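Local coordinates for protein histone-lysine N-methyltransferase, H3 lysine-9 specific SUVH4 (Arabidopsis thaliana, PDB 4QEO) that methylates histone H3 on its ninth-position lysine, coupling this repressive chromatin mark to methylated DNA, which it also binds, at residues Q24-V29 with P315-N320; A123-Y128 with R208-E213. One frame throughout, in Å; residues are numbered along the deposited sequence.

Contact 1 (Q24-V29 with P315-N320); sequences QYLLCV and PYVDLN
Val29 and Val317 make the closest approach here, CG1 of Val29 lying 3.6 Å from CG2 of Val317, with the two side chains crossing at about a right angle. No hydrogen bond joins the two segments, and nearly all the contacts are between apolar groups. One methyl gathers most of the rest: CD2 of Leu319 meets CD2 of Leu26 at 3.8 Å and reaches toward CG2 of Val29 at 4.2 Å. Leu319 gets there because its CG stands anti to the backbone N (chi1 175°), which carries the isobutyl group out to the helix. The same Leu26 CD2 also lies 4.0 Å from Val317 CG1.

The one aromatic contribution is Tyr25. Its ring meets Leu319 obliquely, with OH at 3.8 Å and CE2 at 4.0 Å from Leu319 CD2, while CG2 of Val29, one helical turn on, sits over one face near the rim.

Backbone bonds join neither segment to the other: Val29 N bonds Tyr25 O within the helix, and Val317 pairs with Arg323. Asp318 centres an inverse gamma turn, and its sequence neighbours Val317 and Leu319 both reach the helix. Helix 10-30 thus packs its side chains on the two-stranded antiparallel sheet 316-317/323-324 of the pre-SET region.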
ATOM      1  N   GLN A  24       0.952   1.956 -13.298  1.00 35.53           N
ATOM      2  CA  GLN A  24       1.505   2.898 -14.273  1.00 33.22           C
ATOM      3  C   GLN A  24       2.830   3.522 -13.814  1.00 31.85           C
ATOM      4  O   GLN A  24       3.777   3.658 -14.587  1.00 33.50           O
ATOM      5  CB  GLN A  24       0.483   3.991 -14.601  1.00 35.79           C
ATOM      6  CG  GLN A  24      -0.772   3.466 -15.262  1.00 41.38           C
ATOM      7  CD  GLN A  24      -0.529   3.009 -16.695  1.00 52.90           C
ATOM      8  OE1 GLN A  24       0.573   3.145 -17.230  1.00 51.13           O
ATOM      9  NE2 GLN A  24      -1.566   2.482 -17.325  1.00 62.55           N
ATOM     10  N   TYR A  25       2.878   3.911 -12.548  1.00 32.69           N
ATOM     11  CA  TYR A  25       4.086   4.451 -11.951  1.00 31.89           C
ATOM     12  C   TYR A  25       5.265   3.500 -12.098  1.00 35.48           C
ATOM     13  O   TYR A  25       6.324   3.900 -12.558  1.00 34.24           O
ATOM     14  CB  TYR A  25       3.840   4.725 -10.474  1.00 28.57           C
ATOM     15  CG  TYR A  25       5.066   5.021  -9.648  1.00 28.66           C
ATOM     16  CD1 TYR A  25       5.839   6.143  -9.888  1.00 32.44           C
ATOM     17  CD2 TYR A  25       5.411   4.202  -8.573  1.00 32.58           C
ATOM     18  CE1 TYR A  25       6.944   6.440  -9.097  1.00 36.12           C
ATOM     19  CE2 TYR A  25       6.512   4.487  -7.774  1.00 35.74           C
ATOM     20  CZ  TYR A  25       7.281   5.595  -8.046  1.00 39.11           C
ATOM     21  OH  TYR A  25       8.375   5.868  -7.253  1.00 34.91           O
ATOM     22  N   LEU A  26       5.090   2.249 -11.684  1.00 31.27           N
ATOM     23  CA  LEU A  26       6.207   1.314 -11.753  1.00 31.87           C
ATOM     24  C   LEU A  26       6.621   1.043 -13.206  1.00 35.95           C
ATOM     25  O   LEU A  26       7.809   0.869 -13.491  1.00 36.84           O
ATOM     26  CB  LEU A  26       5.897   0.023 -10.997  1.00 34.07           C
ATOM     27  CG  LEU A  26       5.710   0.214  -9.491  1.00 35.91           C
ATOM     28  CD1 LEU A  26       5.242  -1.086  -8.829  1.00 36.60           C
ATOM     29  CD2 LEU A  26       6.990   0.715  -8.846  1.00 36.65           C
ATOM     30  N   LEU A  27       5.651   1.025 -14.119  1.00 35.40           N
ATOM     31  CA  LEU A  27       5.989   0.909 -15.532  1.00 39.71           C
ATOM     32  C   LEU A  27       6.829   2.086 -16.012  1.00 39.07           C
ATOM     33  O   LEU A  27       7.742   1.897 -16.817  1.00 38.62           O
ATOM     34  CB  LEU A  27       4.748   0.776 -16.404  1.00 41.16           C
ATOM     35  CG  LEU A  27       3.991  -0.545 -16.398  1.00 42.84           C
ATOM     36  CD1 LEU A  27       2.617  -0.339 -17.023  1.00 45.23           C
ATOM     37  CD2 LEU A  27       4.766  -1.645 -17.150  1.00 45.32           C
ATOM     38  N   CYS A  28       6.516   3.300 -15.548  1.00 38.53           N
ATOM     39  CA  CYS A  28       7.307   4.475 -15.927  1.00 38.38           C
ATOM     40  C   CYS A  28       8.697   4.462 -15.289  1.00 36.94           C
ATOM     41  O   CYS A  28       9.674   4.879 -15.913  1.00 39.54           O
ATOM     42  CB  CYS A  28       6.569   5.786 -15.582  1.00 35.07           C
ATOM     43  SG  CYS A  28       5.060   5.982 -16.532  1.00 44.47           S
ATOM     44  N   VAL A  29       8.782   3.991 -14.045  1.00 36.43           N
ATOM     45  CA  VAL A  29      10.078   3.786 -13.400  1.00 39.35           C
ATOM     46  C   VAL A  29      10.944   2.809 -14.233  1.00 44.29           C
ATOM     47  O   VAL A  29      12.122   3.074 -14.512  1.00 41.22           O
ATOM     48  CB  VAL A  29       9.923   3.265 -11.952  1.00 38.52           C
ATOM     49  CG1 VAL A  29      11.276   2.816 -11.385  1.00 41.77           C
ATOM     50  CG2 VAL A  29       9.284   4.335 -11.046  1.00 31.73           C
ATOM     51  N   PRO A 315       9.767  -8.768 -14.730  1.00 38.04           N
ATOM     52  CA  PRO A 315       8.556  -8.568 -13.927  1.00 38.38           C
ATOM     53  C   PRO A 315       8.804  -7.641 -12.739  1.00 34.33           C
ATOM     54  O   PRO A 315       7.854  -7.048 -12.224  1.00 36.47           O
ATOM     55  CB  PRO A 315       8.201  -9.990 -13.470  1.00 38.68           C
ATOM     56  CG  PRO A 315       9.511 -10.725 -13.484  1.00 41.17           C
ATOM     57  CD  PRO A 315      10.280 -10.149 -14.639  1.00 38.69           C
ATOM     58  N   TYR A 316      10.061  -7.501 -12.327  1.00 33.27           N
ATOM     59  CA  TYR A 316      10.400  -6.628 -11.210  1.00 36.10           C
ATOM     60  C   TYR A 316      11.119  -5.397 -11.694  1.00 41.76           C
ATOM     61  O   TYR A 316      11.872  -5.457 -12.667  1.00 33.54           O
ATOM     62  CB  TYR A 316      11.308  -7.320 -10.197  1.00 32.83           C
ATOM     63  CG  TYR A 316      10.741  -8.558  -9.547  1.00 33.97           C
ATOM     64  CD1 TYR A 316       9.769  -8.469  -8.554  1.00 34.81           C
ATOM     65  CD2 TYR A 316      11.213  -9.819  -9.898  1.00 30.22           C
ATOM     66  CE1 TYR A 316       9.265  -9.599  -7.946  1.00 31.66           C
ATOM     67  CE2 TYR A 316      10.716 -10.958  -9.301  1.00 29.49           C
ATOM     68  CZ  TYR A 316       9.748 -10.847  -8.325  1.00 34.87           C
ATOM     69  OH  TYR A 316       9.267 -11.989  -7.733  1.00 33.13           O
ATOM     70  N   VAL A 317      10.893  -4.285 -10.994  1.00 38.94           N
ATOM     71  CA  VAL A 317      11.648  -3.071 -11.223  1.00 37.22           C
ATOM     72  C   VAL A 317      12.604  -2.878 -10.051  1.00 35.55           C
ATOM     73  O   VAL A 317      12.321  -3.293  -8.925  1.00 35.23           O
ATOM     74  CB  VAL A 317      10.720  -1.833 -11.411  1.00 40.30           C
ATOM     75  CG1 VAL A 317      10.063  -1.431 -10.103  1.00 34.39           C
ATOM     76  CG2 VAL A 317      11.493  -0.675 -12.010  1.00 43.51           C
ATOM     77  N   ASP A 318      13.748  -2.266 -10.327  1.00 37.90           N
ATOM     78  CA  ASP A 318      14.792  -2.093  -9.328  1.00 35.25           C
ATOM     79  C   ASP A 318      14.539  -0.846  -8.509  1.00 42.72           C
ATOM     80  O   ASP A 318      15.212   0.170  -8.687  1.00 47.26           O
ATOM     81  CB  ASP A 318      16.160  -1.983 -10.006  1.00 46.91           C
ATOM     82  CG  ASP A 318      17.301  -1.958  -9.009  1.00 55.72           C
ATOM     83  OD1 ASP A 318      17.057  -2.288  -7.831  1.00 55.08           O
ATOM     84  OD2 ASP A 318      18.439  -1.619  -9.399  1.00 66.18           O
ATOM     85  N   LEU A 319      13.571  -0.926  -7.609  1.00 39.05           N
ATOM     86  CA  LEU A 319      13.181   0.225  -6.819  1.00 35.73           C
ATOM     87  C   LEU A 319      12.876  -0.273  -5.421  1.00 33.44           C
ATOM     88  O   LEU A 319      12.191  -1.289  -5.258  1.00 36.53           O
ATOM     89  CB  LEU A 319      11.950   0.885  -7.440  1.00 42.37           C
ATOM     90  CG  LEU A 319      11.310   2.061  -6.696  1.00 39.70           C
ATOM     91  CD1 LEU A 319      12.260   3.254  -6.660  1.00 39.55           C
ATOM     92  CD2 LEU A 319       9.975   2.440  -7.329  1.00 38.90           C
ATOM     93  N   ASN A 320      13.385   0.428  -4.413  1.00 35.21           N
ATOM     94  CA  ASN A 320      13.148   0.032  -3.031  1.00 42.60           C
ATOM     95  C   ASN A 320      13.520  -1.441  -2.830  1.00 44.66           C
ATOM     96  O   ASN A 320      12.772  -2.196  -2.210  1.00 47.33           O
ATOM     97  CB  ASN A 320      11.671   0.250  -2.639  1.00 40.02           C
ATOM     98  CG  ASN A 320      11.177   1.668  -2.911  1.00 46.25           C
ATOM     99  OD1 ASN A 320      10.009   1.872  -3.266  1.00 44.72           O
ATOM    100  ND2 ASN A 320      12.050   2.651  -2.728  1.00 46.46           N
TER

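Contact 2 (A123-Y128 with R208-E213); sequences ADTVTY and RLKRLE. With nucleotides of chain B.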
ATOM      1  N   ALA A 123      -2.842  22.240  14.581  1.00 23.91           N
ATOM      2  CA  ALA A 123      -3.749  21.122  14.583  1.00 27.34           C
ATOM      3  C   ALA A 123      -5.169  21.477  14.226  1.00 27.69           C
ATOM      4  O   ALA A 123      -5.486  21.542  13.093  1.00 25.74           O
ATOM      5  CB  ALA A 123      -3.664  20.335  15.875  1.00 30.29           C
ATOM      6  N   ASP A 124      -6.019  21.606  15.223  1.00 21.74           N
ATOM      7  CA  ASP A 124      -7.398  21.989  15.025  1.00 20.96           C
ATOM      8  C   ASP A 124      -7.492  23.402  14.465  1.00 26.11           C
ATOM      9  O   ASP A 124      -8.442  23.774  13.880  1.00 22.33           O
ATOM     10  CB  ASP A 124      -8.184  21.894  16.312  1.00 27.47           C
ATOM     11  CG  ASP A 124      -8.713  20.507  16.585  1.00 39.62           C
ATOM     12  OD1 ASP A 124      -8.335  19.540  15.939  1.00 39.36           O
ATOM     13  OD2 ASP A 124      -9.536  20.396  17.487  1.00 52.01           O
ATOM     14  N   THR A 125      -6.473  24.185  14.705  1.00 24.90           N
ATOM     15  CA  THR A 125      -6.419  25.541  14.184  1.00 23.48           C
ATOM     16  C   THR A 125      -5.189  25.716  13.306  1.00 24.39           C
ATOM     17  O   THR A 125      -4.139  25.284  13.688  1.00 22.85           O
ATOM     18  CB  THR A 125      -6.384  26.578  15.317  1.00 28.66           C
ATOM     19  OG1 THR A 125      -7.594  26.523  16.053  1.00 30.47           O
ATOM     20  CG2 THR A 125      -6.221  27.957  14.767  1.00 31.53           C
ATOM     21  N   VAL A 126      -5.344  26.339  12.140  1.00 21.43           N
ATOM     22  CA  VAL A 126      -4.223  26.538  11.232  1.00 22.67           C
ATOM     23  C   VAL A 126      -4.249  27.973  10.700  1.00 22.52           C
ATOM     24  O   VAL A 126      -5.318  28.525  10.480  1.00 21.12           O
ATOM     25  CB  VAL A 126      -4.326  25.545  10.040  1.00 23.59           C
ATOM     26  CG1 VAL A 126      -3.334  25.883   8.947  1.00 22.04           C
ATOM     27  CG2 VAL A 126      -4.085  24.108  10.532  1.00 22.32           C
ATOM     28  N   THR A 127      -3.073  28.573  10.521  1.00 21.94           N
ATOM     29  CA  THR A 127      -2.974  29.819   9.782  1.00 23.22           C
ATOM     30  C   THR A 127      -2.229  29.495   8.495  1.00 20.18           C
ATOM     31  O   THR A 127      -1.026  29.252   8.511  1.00 23.21           O
ATOM     32  CB  THR A 127      -2.240  30.906  10.592  1.00 23.96           C
ATOM     33  OG1 THR A 127      -2.903  31.070  11.847  1.00 22.11           O
ATOM     34  CG2 THR A 127      -2.281  32.265   9.846  1.00 21.95           C
ATOM     35  N   TYR A 128      -2.965  29.440   7.392  1.00 21.08           N
ATOM     36  CA  TYR A 128      -2.432  28.967   6.111  1.00 19.06           C
ATOM     37  C   TYR A 128      -2.151  30.164   5.206  1.00 18.14           C
ATOM     38  O   TYR A 128      -3.035  31.002   4.971  1.00 20.72           O
ATOM     39  CB  TYR A 128      -3.471  28.062   5.452  1.00 15.75           C
ATOM     40  CG  TYR A 128      -2.980  27.325   4.227  1.00 16.83           C
ATOM     41  CD1 TYR A 128      -2.107  26.256   4.339  1.00 17.88           C
ATOM     42  CD2 TYR A 128      -3.412  27.689   2.959  1.00 17.87           C
ATOM     43  CE1 TYR A 128      -1.678  25.556   3.191  1.00 23.18           C
ATOM     44  CE2 TYR A 128      -3.004  27.007   1.835  1.00 23.06           C
ATOM     45  CZ  TYR A 128      -2.137  25.944   1.952  1.00 21.33           C
ATOM     46  OH  TYR A 128      -1.741  25.275   0.817  1.00 21.91           O
ATOM     47  N   ARG A 208      -7.222  31.862   8.305  1.00 18.53           N
ATOM     48  CA  ARG A 208      -7.393  31.148   9.554  1.00 23.04           C
ATOM     49  C   ARG A 208      -8.495  30.109   9.373  1.00 19.77           C
ATOM     50  O   ARG A 208      -9.679  30.455   9.079  1.00 22.07           O
ATOM     51  CB  ARG A 208      -7.731  32.128  10.672  1.00 23.79           C
ATOM     52  CG  ARG A 208      -8.208  31.488  11.969  1.00 25.29           C
ATOM     53  CD  ARG A 208      -7.074  30.791  12.717  1.00 28.89           C
ATOM     54  NE  ARG A 208      -5.795  31.513  12.678  1.00 30.04           N
ATOM     55  CZ  ARG A 208      -5.485  32.529  13.484  1.00 37.65           C
ATOM     56  NH1 ARG A 208      -4.306  33.136  13.397  1.00 33.18           N
ATOM     57  NH2 ARG A 208      -6.363  32.956  14.369  1.00 39.84           N
ATOM     58  N   LEU A 209      -8.068  28.856   9.567  1.00 21.37           N
ATOM     59  CA  LEU A 209      -8.879  27.657   9.378  1.00 20.90           C
ATOM     60  C   LEU A 209      -9.127  26.984  10.715  1.00 23.45           C
ATOM     61  O   LEU A 209      -8.227  26.931  11.568  1.00 22.22           O
ATOM     62  CB  LEU A 209      -8.149  26.663   8.476  1.00 21.99           C
ATOM     63  CG  LEU A 209      -7.375  27.256   7.285  1.00 24.05           C
ATOM     64  CD1 LEU A 209      -6.656  26.149   6.545  1.00 24.45           C
ATOM     65  CD2 LEU A 209      -8.331  27.945   6.378  1.00 21.91           C
ATOM     66  N   LYS A 210     -10.343  26.459  10.875  1.00 19.68           N
ATOM     67  CA  LYS A 210     -10.757  25.755  12.093  1.00 18.22           C
ATOM     68  C   LYS A 210     -11.367  24.446  11.664  1.00 21.93           C
ATOM     69  O   LYS A 210     -12.259  24.440  10.815  1.00 20.67           O
ATOM     70  CB  LYS A 210     -11.850  26.564  12.823  1.00 20.76           C
ATOM     71  CG  LYS A 210     -11.508  28.015  13.112  1.00 43.20           C
ATOM     72  CD  LYS A 210     -10.305  28.133  14.038  1.00 53.14           C
ATOM     73  CE  LYS A 210     -10.568  29.111  15.183  1.00 57.23           C
ATOM     74  NZ  LYS A 210      -9.376  29.276  16.069  1.00 55.86           N
ATOM     75  N   ARG A 211     -10.905  23.349  12.251  1.00 22.18           N
ATOM     76  CA  ARG A 211     -11.372  22.020  11.879  1.00 22.96           C
ATOM     77  C   ARG A 211     -12.844  21.877  12.259  1.00 22.45           C
ATOM     78  O   ARG A 211     -13.258  22.307  13.327  1.00 21.42           O
ATOM     79  CB  ARG A 211     -10.536  20.950  12.588  1.00 19.91           C
ATOM     80  CG  ARG A 211     -10.715  19.544  12.032  1.00 18.93           C
ATOM     81  CD  ARG A 211      -9.628  18.643  12.556  1.00 21.06           C
ATOM     82  NE  ARG A 211      -9.592  17.333  11.909  1.00 22.48           N
ATOM     83  CZ  ARG A 211     -10.191  16.250  12.394  1.00 23.40           C
ATOM     84  NH1 ARG A 211     -10.922  16.332  13.507  1.00 22.77           N
ATOM     85  NH2 ARG A 211     -10.085  15.090  11.758  1.00 22.18           N
ATOM     86  N   LEU A 212     -13.627  21.293  11.368  1.00 20.95           N
ATOM     87  CA  LEU A 212     -15.053  21.110  11.597  1.00 23.75           C
ATOM     88  C   LEU A 212     -15.342  20.007  12.617  1.00 23.29           C
ATOM     89  O   LEU A 212     -14.572  19.057  12.765  1.00 22.85           O
ATOM     90  CB  LEU A 212     -15.760  20.808  10.275  1.00 18.60           C
ATOM     91  CG  LEU A 212     -15.609  21.998   9.302  1.00 28.12           C
ATOM     92  CD1 LEU A 212     -16.362  21.696   8.035  1.00 29.99           C
ATOM     93  CD2 LEU A 212     -16.113  23.310   9.916  1.00 29.65           C
ATOM     94  N   GLU A 213     -16.462  20.159  13.322  1.00 25.69           N
ATOM     95  CA  GLU A 213     -16.914  19.169  14.291  1.00 28.68           C
ATOM     96  C   GLU A 213     -17.475  17.964  13.532  1.00 27.53           C
ATOM     97  O   GLU A 213     -17.662  18.030  12.316  1.00 31.04           O
ATOM     98  CB  GLU A 213     -17.998  19.791  15.176  1.00 31.13           C
ATOM     99  CG  GLU A 213     -17.589  21.083  15.866  1.00 31.37           C
ATOM    100  CD  GLU A 213     -16.802  20.876  17.157  1.00 38.41           C
ATOM    101  OE1 GLU A 213     -16.842  19.760  17.706  1.00 37.16           O
ATOM    102  OE2 GLU A 213     -16.144  21.847  17.617  1.00 46.43           O
TER
ATOM    103  N1  5CM B   7       2.461  24.993   0.310  1.00 22.44           N
ATOM    104  C2  5CM B   7       2.573  25.136   1.699  1.00 26.54           C
ATOM    105  N3  5CM B   7       1.932  26.094   2.369  1.00 26.15           N
ATOM    106  C4  5CM B   7       1.166  26.950   1.750  1.00 27.89           C
ATOM    107  C5  5CM B   7       1.038  26.824   0.302  1.00 25.49           C
ATOM    108  C5A 5CM B   7       0.186  27.792  -0.428  1.00 21.60           C
ATOM    109  C6  5CM B   7       1.723  25.841  -0.360  1.00 21.25           C
ATOM    110  O2  5CM B   7       3.235  24.376   2.342  1.00 21.94           O
ATOM    111  N4  5CM B   7       0.529  27.900   2.376  1.00 25.44           N
ATOM    112  C1' 5CM B   7       3.246  23.986  -0.366  1.00 20.93           C
ATOM    113  C2' 5CM B   7       2.636  23.084  -1.425  1.00 21.11           C
ATOM    114  C3' 5CM B   7       3.853  22.769  -2.261  1.00 26.18           C
ATOM    115  C4' 5CM B   7       4.555  24.111  -2.305  1.00 25.94           C
ATOM    116  O4' 5CM B   7       4.245  24.700  -1.065  1.00 25.28           O
ATOM    117  O3' 5CM B   7       4.724  21.865  -1.601  1.00 22.91           O
ATOM    118  C5' 5CM B   7       4.213  25.011  -3.497  1.00 27.70           C
ATOM    119  O5' 5CM B   7       2.853  25.290  -3.705  1.00 28.49           O
ATOM    120  P   5CM B   7       2.342  26.596  -4.385  1.00 25.89           P
ATOM    121  OP1 5CM B   7       0.942  26.683  -4.141  1.00 25.32           O
ATOM    122  OP2 5CM B   7       3.203  27.676  -4.064  1.00 24.35           O
TER
HETATM  123  O   HOH W   1     -11.350  18.528  15.340  1.00 36.39           O
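Val126 and Leu209 form the hydrogen-bonded pair at the tight middle of this antiparallel strand pairing. Leu209 N gives a nearly straight bond to Val126 O (2.9 Å, 178°), and Val126 N returns one to Leu209 O. On the buried face, Leu209 CD1 packs against Tyr128 CB at 3.9 Å and Val126 CG1 at 4.1 Å, with Ile110 and Met112 of strand 106-112 nearby. Tyr128, its OH bonded to Val111 O, turns one ring face to the 5-methyl-2'-deoxycytidine of chain B, whose N4 lies 3.3 Å above the ring plane. The pair belongs to the curved sheet of the SRA domain, the fold that recognises methylated cytosine.

The other face is polar. Bent at chi2 and chi3, Arg208 folds back to donate from both NE (3.0 Å) and NH1 (2.9 Å) to the one oxygen, Thr127 OG1, through two bent bonds. A leucine here would probably leave Thr127 OG1 without these two donors. Alongside, Lys210 NZ donates a longer bond of 3.3 Å to Thr125 OG1.

At the solvent end the backbone bond from Arg211 N to Asp124 O holds, but exposed Asp124 meets the Arg211 guanidinium through a water, weakly held on the aspartate side, while Arg211 NE bonds Asp185 O.

In the fold
The two contacts share no helix or strand, and their centres lie 38 Å apart, with nearest atoms about 23 Å from each other. Contact 1 is nearer the middle of the chain, about 15 Å from its centre, and joins parts far apart in sequence; it is partly buried, almost entirely apolar and without a hydrogen bond across it. Contact 2, about 29 Å from the chain centre, lies inside one domain and is also partly buried, but backbone and side-chain hydrogen bonds share the work in it, with an apolar face and a polar one. Side chains alone thus join helix to sheet in the first, whereas main chain and side chains both join the strands in the second, where Tyr128 touches the methylated base.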